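Local coordinates for uncharacterized protein (PDB 3FDI) that is of unknown function but, as a cytidylate kinase-like member of the P-loop NTPase clan, probably binds nucleotides and may transfer phosphate between them, at residues S120-D126 / Y174-I180. Sequence-based numbering, arbitrary orientation.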
loop_
_atom_site.group_PDB
_atom_site.type_symbol
_atom_site.label_atom_id
_atom_site.label_comp_id
_atom_site.label_asym_id
_atom_site.label_seq_id
_atom_site.Cartn_x
_atom_site.Cartn_y
_atom_site.Cartn_z
ATOM N N SER B 120 -6.089 -6.441 -21.366
ATOM C CA SER B 120 -4.829 -6.454 -20.648
ATOM C C SER B 120 -4.642 -7.681 -19.799
ATOM O O SER B 120 -5.566 -8.220 -19.240
ATOM C CB SER B 120 -4.700 -5.225 -19.760
ATOM O OG SER B 120 -5.766 -5.194 -18.837
ATOM N N ALA B 121 -3.393 -8.066 -19.632
ATOM C CA ALA B 121 -3.046 -9.302 -18.972
ATOM C C ALA B 121 -1.774 -9.016 -18.204
ATOM O O ALA B 121 -0.850 -8.320 -18.728
ATOM C CB ALA B 121 -2.865 -10.436 -20.027
ATOM N N PHE B 122 -1.729 -9.478 -16.953
ATOM C CA PHE B 122 -0.498 -9.404 -16.158
ATOM C C PHE B 122 0.063 -10.811 -15.979
ATOM O O PHE B 122 -0.639 -11.689 -15.522
ATOM C CB PHE B 122 -0.774 -8.713 -14.835
ATOM C CG PHE B 122 0.473 -8.462 -14.007
ATOM C CD1 PHE B 122 0.743 -9.245 -12.890
ATOM C CD2 PHE B 122 1.303 -7.402 -14.314
ATOM C CE1 PHE B 122 1.870 -9.075 -12.172
ATOM C CE2 PHE B 122 2.468 -7.183 -13.572
ATOM C CZ PHE B 122 2.780 -8.009 -12.517
ATOM N N ILE B 123 1.343 -11.006 -16.323
ATOM C CA ILE B 123 2.021 -12.295 -16.224
ATOM C C ILE B 123 2.943 -12.319 -15.012
ATOM O O ILE B 123 3.702 -11.391 -14.768
ATOM C CB ILE B 123 2.802 -12.565 -17.452
ATOM C CG1 ILE B 123 1.917 -12.292 -18.667
ATOM C CG2 ILE B 123 3.349 -14.024 -17.481
ATOM C CD1 ILE B 123 0.805 -13.423 -18.835
ATOM N N LEU B 124 2.824 -13.377 -14.219
ATOM C CA LEU B 124 3.602 -13.529 -13.037
ATOM C C LEU B 124 4.123 -14.951 -13.012
ATOM O O LEU B 124 3.841 -15.738 -13.919
ATOM C CB LEU B 124 2.792 -13.156 -11.801
ATOM C CG LEU B 124 1.448 -13.757 -11.429
ATOM C CD1 LEU B 124 1.194 -13.517 -9.879
ATOM C CD2 LEU B 124 0.242 -13.291 -12.268
ATOM N N GLY B 125 4.968 -15.275 -12.039
ATOM C CA GLY B 125 5.450 -16.666 -11.917
ATOM C C GLY B 125 5.726 -17.018 -10.468
ATOM O O GLY B 125 5.712 -16.132 -9.624
ATOM N N ASP B 126 5.996 -18.285 -10.138
ATOM C CA ASP B 126 6.495 -18.550 -8.767
ATOM C C ASP B 126 7.992 -18.301 -8.720
ATOM O O ASP B 126 8.626 -18.231 -9.757
ATOM C CB ASP B 126 6.176 -19.951 -8.312
ATOM C CG ASP B 126 6.912 -20.948 -9.094
ATOM O OD1 ASP B 126 6.489 -21.189 -10.241
ATOM O OD2 ASP B 126 7.961 -21.423 -8.602
ATOM N N TYR B 174 -6.055 -5.191 -14.321
ATOM C CA TYR B 174 -6.025 -5.968 -15.554
ATOM C C TYR B 174 -7.309 -6.808 -15.797
ATOM O O TYR B 174 -8.070 -7.058 -14.902
ATOM C CB TYR B 174 -4.804 -6.908 -15.517
ATOM C CG TYR B 174 -3.506 -6.210 -15.088
ATOM C CD1 TYR B 174 -3.147 -6.201 -13.763
ATOM C CD2 TYR B 174 -2.706 -5.511 -15.981
ATOM C CE1 TYR B 174 -2.035 -5.551 -13.285
ATOM C CE2 TYR B 174 -1.499 -4.859 -15.527
ATOM C CZ TYR B 174 -1.191 -4.903 -14.163
ATOM O OH TYR B 174 -0.072 -4.333 -13.579
ATOM N N ASP B 175 -7.511 -7.233 -17.034
ATOM C CA ASP B 175 -8.524 -8.214 -17.363
ATOM C C ASP B 175 -8.211 -9.633 -17.003
ATOM O O ASP B 175 -9.130 -10.402 -16.639
ATOM C CB ASP B 175 -8.773 -8.188 -18.870
ATOM C CG ASP B 175 -9.318 -6.847 -19.321
ATOM O OD1 ASP B 175 -10.164 -6.304 -18.590
ATOM O OD2 ASP B 175 -8.885 -6.320 -20.349
ATOM N N ILE B 176 -6.942 -9.995 -17.151
ATOM C CA ILE B 176 -6.427 -11.317 -16.823
ATOM C C ILE B 176 -5.089 -11.246 -16.107
ATOM O O ILE B 176 -4.263 -10.460 -16.468
ATOM C CB ILE B 176 -6.114 -12.121 -18.071
ATOM C CG1 ILE B 176 -7.187 -11.972 -19.115
ATOM C CG2 ILE B 176 -5.990 -13.577 -17.711
ATOM C CD1 ILE B 176 -6.804 -12.558 -20.447
ATOM N N CYS B 177 -4.843 -12.126 -15.142
ATOM C CA CYS B 177 -3.527 -12.358 -14.571
ATOM C C CYS B 177 -3.318 -13.828 -14.573
ATOM O O CYS B 177 -4.239 -14.562 -14.179
ATOM C CB CYS B 177 -3.493 -11.914 -13.133
ATOM S SG CYS B 177 -3.879 -10.138 -12.911
ATOM N N ILE B 178 -2.124 -14.276 -14.960
ATOM C CA ILE B 178 -1.819 -15.704 -15.030
ATOM C C ILE B 178 -0.429 -15.955 -14.454
ATOM O O ILE B 178 0.557 -15.271 -14.854
ATOM C CB ILE B 178 -1.910 -16.219 -16.470
ATOM C CG1 ILE B 178 -3.286 -15.870 -17.060
ATOM C CG2 ILE B 178 -1.791 -17.724 -16.485
ATOM C CD1 ILE B 178 -3.437 -16.198 -18.554
ATOM N N LYS B 179 -0.352 -16.842 -13.471
ATOM C CA LYS B 179 0.939 -17.188 -12.819
ATOM C C LYS B 179 1.530 -18.363 -13.538
ATOM O O LYS B 179 0.880 -19.413 -13.643
ATOM C CB LYS B 179 0.772 -17.548 -11.329
ATOM C CG LYS B 179 2.088 -17.856 -10.584
ATOM C CD LYS B 179 1.851 -18.052 -9.085
ATOM C CE LYS B 179 1.389 -16.736 -8.374
ATOM N NZ LYS B 179 1.080 -16.945 -6.934
ATOM N N ILE B 180 2.735 -18.171 -14.037
ATOM C CA ILE B 180 3.459 -19.178 -14.768
ATOM C C ILE B 180 4.318 -19.944 -13.791
ATOM O O ILE B 180 5.074 -19.381 -13.048
ATOM C CB ILE B 180 4.258 -18.537 -15.876
ATOM C CG1 ILE B 180 3.299 -17.956 -16.899
ATOM C CG2 ILE B 180 5.134 -19.528 -16.515
ATOM C CD1 ILE B 180 3.865 -17.689 -18.210
#
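F122 N donates to I176 O (2.8 Å), one rung of a parallel ladder that ties strand 118-125 to strand 176-180. The ladder continues with I178 N to F122 O, L124 N to I178 O and I180 N to L124 O; this last bond is short (2.7 Å) and nearly straight at hydrogen, although its donor sits above the carbonyl plane. At one end I176 N binds S120 O, and at the other D126 N reaches I180 O. Side chains close the S120 end: D175 OD2 accepts S120 N (3.0 Å) on its anti side and also pairs with K182 of the second subunit, while S120 OG receives D175 N at 3.2 Å.

F122 and Y174 form an offset stack, planes at 30°. F122 CB sits over the centre of the Y174 ring, 3.5 Å from its centroid (CH-pi), and a chi1 of -174° swings the F122 ring beside the carbonyl carbon, bringing CD2 to 3.5 Å from Y174 CZ. Y174 OH bonds to G169 N, and W168 meets the F122 ring edge-to-face. With an alanine in place of Y174, F122 CB would probably lose its cover and G169 N its hydroxyl partner.

Side-chain packing follows the alternation of the strands. On the face of F122, the aliphatic part of K179 lies against L124 (CE to CD1 3.6 Å), its chain bending at chi3 before NZ bonds to R172 O of the second subunit. On the opposite face I123 CG2 meets I180 CD1 (3.8 Å), and helix 185-197 covers A121, I176 and I178. C177 pairs antiparallel with a strand of the second subunit, extending the sheet across the interface. Neighbouring parallel strands joined through helices are characteristic of the alpha/beta core of P-loop kinases.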